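Local structure of type I modular polyketide synthase (Streptomyces albus subsp. albus, 6IYT) at residues 325-328 and 329-332. The protein probably transfers an ethylmalonyl extender unit from its coenzyme A thioester to the acyl carrier protein, as an acyltransferase domain of salinomycin polyketide synthase. Sequence-based numbering, arbitrary orientation.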
ATOM      1  N   ASP A 325      -7.898 -26.103  -7.116  1.00  9.02           N
ATOM      2  CA  ASP A 325      -8.080 -27.397  -6.447  1.00  9.35           C
ATOM      3  C   ASP A 325      -7.094 -28.496  -6.880  1.00  9.38           C
ATOM      4  O   ASP A 325      -6.597 -29.243  -6.036  1.00  8.91           O
ATOM      5  CB  ASP A 325      -9.513 -27.891  -6.536  1.00 10.05           C
ATOM      6  CG  ASP A 325     -10.429 -27.181  -5.549  1.00 13.64           C
ATOM      7  OD1 ASP A 325      -9.988 -26.901  -4.398  1.00 17.57           O
ATOM      8  OD2 ASP A 325     -11.566 -26.871  -5.925  1.00 16.69           O
ATOM      9  N   PRO A 326      -6.813 -28.606  -8.190  1.00  8.91           N
ATOM     10  CA  PRO A 326      -5.923 -29.677  -8.599  1.00  9.53           C
ATOM     11  C   PRO A 326      -4.533 -29.503  -8.063  1.00  9.60           C
ATOM     12  O   PRO A 326      -3.700 -30.405  -8.221  1.00 10.67           O
ATOM     13  CB  PRO A 326      -5.920 -29.582 -10.123  1.00 11.93           C
ATOM     14  CG  PRO A 326      -7.220 -28.963 -10.473  1.00 12.21           C
ATOM     15  CD  PRO A 326      -7.590 -28.065  -9.328  1.00 10.23           C
ATOM     16  N   LEU A 327      -4.214 -28.301  -7.605  1.00  7.81           N
ATOM     17  CA  LEU A 327      -2.877 -28.010  -7.100  1.00  8.99           C
ATOM     18  C   LEU A 327      -2.725 -28.211  -5.604  1.00  8.02           C
ATOM     19  O   LEU A 327      -1.653 -28.053  -5.080  1.00  6.43           O
ATOM     20  CB  LEU A 327      -2.466 -26.583  -7.440  1.00 10.08           C
ATOM     21  CG  LEU A 327      -2.461 -26.262  -8.922  1.00 11.55           C
ATOM     22  CD1 LEU A 327      -1.923 -24.857  -9.141  1.00 12.79           C
ATOM     23  CD2 LEU A 327      -1.657 -27.295  -9.689  1.00 15.02           C
ATOM     24  N   HIS A 328      -3.802 -28.585  -4.935  1.00  8.04           N
ATOM     25  CA  HIS A 328      -3.839 -28.671  -3.481  1.00  7.97           C
ATOM     26  C   HIS A 328      -2.669 -29.487  -2.919  1.00  7.93           C
ATOM     27  O   HIS A 328      -1.947 -29.031  -2.027  1.00  7.96           O
ATOM     28  CB  HIS A 328      -5.147 -29.306  -3.077  1.00  9.55           C
ATOM     29  CG  HIS A 328      -5.438 -29.225  -1.619  1.00 10.69           C
ATOM     30  ND1 HIS A 328      -6.640 -29.639  -1.085  1.00 13.95           N
ATOM     31  CD2 HIS A 328      -4.681 -28.815  -0.577  1.00  9.44           C
ATOM     32  CE1 HIS A 328      -6.630 -29.429   0.219  1.00 12.27           C
ATOM     33  NE2 HIS A 328      -5.435 -28.968   0.556  1.00 10.85           N
ATOM     34  N   GLU A 329      -2.543 -30.721  -3.371  1.00  8.26           N
ATOM     35  CA  GLU A 329      -1.505 -31.634  -2.851  1.00  8.94           C
ATOM     36  C   GLU A 329      -0.083 -31.061  -3.055  1.00  7.45           C
ATOM     37  O   GLU A 329       0.773 -31.117  -2.148  1.00  7.83           O
ATOM     38  CB  GLU A 329      -1.630 -32.999  -3.528  1.00 11.35           C
ATOM     39  CG  GLU A 329      -2.832 -33.790  -3.058  1.00 13.57           C
ATOM     40  CD  GLU A 329      -4.161 -33.172  -3.476  1.00 15.95           C
ATOM     41  OE1 GLU A 329      -5.082 -33.135  -2.612  1.00 17.07           O
ATOM     42  OE2 GLU A 329      -4.279 -32.741  -4.657  1.00 18.43           O
ATOM     43  N   ARG A 330       0.151 -30.509  -4.228  1.00  6.52           N
ATOM     44  CA  ARG A 330       1.446 -29.910  -4.529  1.00  6.85           C
ATOM     45  C   ARG A 330       1.760 -28.699  -3.631  1.00  6.09           C
ATOM     46  O   ARG A 330       2.878 -28.493  -3.221  1.00  5.61           O
ATOM     47  CB  ARG A 330       1.543 -29.550  -6.010  1.00  9.15           C
ATOM     48  CG  ARG A 330       1.675 -30.768  -6.881  1.00 12.09           C
ATOM     49  CD  ARG A 330       1.421 -30.468  -8.340  1.00 18.55           C
ATOM     50  NE  ARG A 330       2.581 -29.879  -8.980  1.00 28.03           N
ATOM     51  CZ  ARG A 330       2.623 -29.598 -10.275  1.00 33.04           C
ATOM     52  NH1 ARG A 330       1.581 -29.850 -11.032  1.00 38.34           N
ATOM     53  NH2 ARG A 330       3.717 -29.078 -10.798  1.00 25.49           N
ATOM     54  N   ILE A 331       0.734 -27.906  -3.360  1.00  5.77           N
ATOM     55  CA  ILE A 331       0.931 -26.726  -2.543  1.00  6.05           C
ATOM     56  C   ILE A 331       1.318 -27.139  -1.129  1.00  6.51           C
ATOM     57  O   ILE A 331       2.258 -26.585  -0.551  1.00  6.63           O
ATOM     58  CB  ILE A 331      -0.318 -25.818  -2.539  1.00  5.70           C
ATOM     59  CG1 ILE A 331      -0.451 -25.113  -3.900  1.00  5.75           C
ATOM     60  CG2 ILE A 331      -0.248 -24.817  -1.404  1.00  5.88           C
ATOM     61  CD1 ILE A 331      -1.863 -24.612  -4.210  1.00  6.08           C
ATOM     62  N   LEU A 332       0.666 -28.168  -0.590  1.00  6.26           N
ATOM     63  CA  LEU A 332       1.009 -28.636   0.779  1.00  6.73           C
ATOM     64  C   LEU A 332       2.430 -29.174   0.850  1.00  7.27           C
ATOM     65  O   LEU A 332       3.159 -28.889   1.797  1.00  7.29           O
ATOM     66  CB  LEU A 332       0.023 -29.678   1.282  1.00  7.06           C
ATOM     67  CG  LEU A 332      -1.440 -29.297   1.408  1.00  7.40           C
ATOM     68  CD1 LEU A 332      -2.230 -30.418   2.060  1.00  7.32           C
ATOM     69  CD2 LEU A 332      -1.626 -27.996   2.210  1.00  8.54           C
TER
HETATM   70  O   HOH W   1      -6.678 -32.024  -5.708  1.00 19.69           O
HETATM   71  O   HOH W   2      -1.515 -31.218  -6.539  1.00 10.29           O
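L332 lays its CG and CD1 obliquely against the imidazole of H328, CD1 coming 3.8 Å from H328 NE2. With H328 CG anti to the backbone N (chi1 -169°), the ring reaches forward along the helix to L332, and F367 stacks on it. E329 folds at chi2 (67°) back toward its own N-terminal side, bringing its carboxylate near H328 CB with its plane turned 47° from the imidazole. There a water donates to both E329 OE2 (2.7 Å) and D325 O, tying the side chain to the preceding turn. A second water, 2.9 Å from R330 N, accepts from that amide and donates to P326 O. I331 CD1 packs on L327 CB at 3.8 Å, both residues buried, L327 against helix 228-245 and I331 between that helix and helix 363-371. I331 N reaches L327 O at 2.9 Å nearly in line with the carbonyl, and L332 N bonds H328 O at 3.1 Å. The flanks are held by charge: D325 OD1 pairs with R371, and R330 NH1 with E245. The successive i to i+4 bonds mark the first turn of helix 328-334, water-bridged to the preceding loop at the surface of the acyltransferase fold.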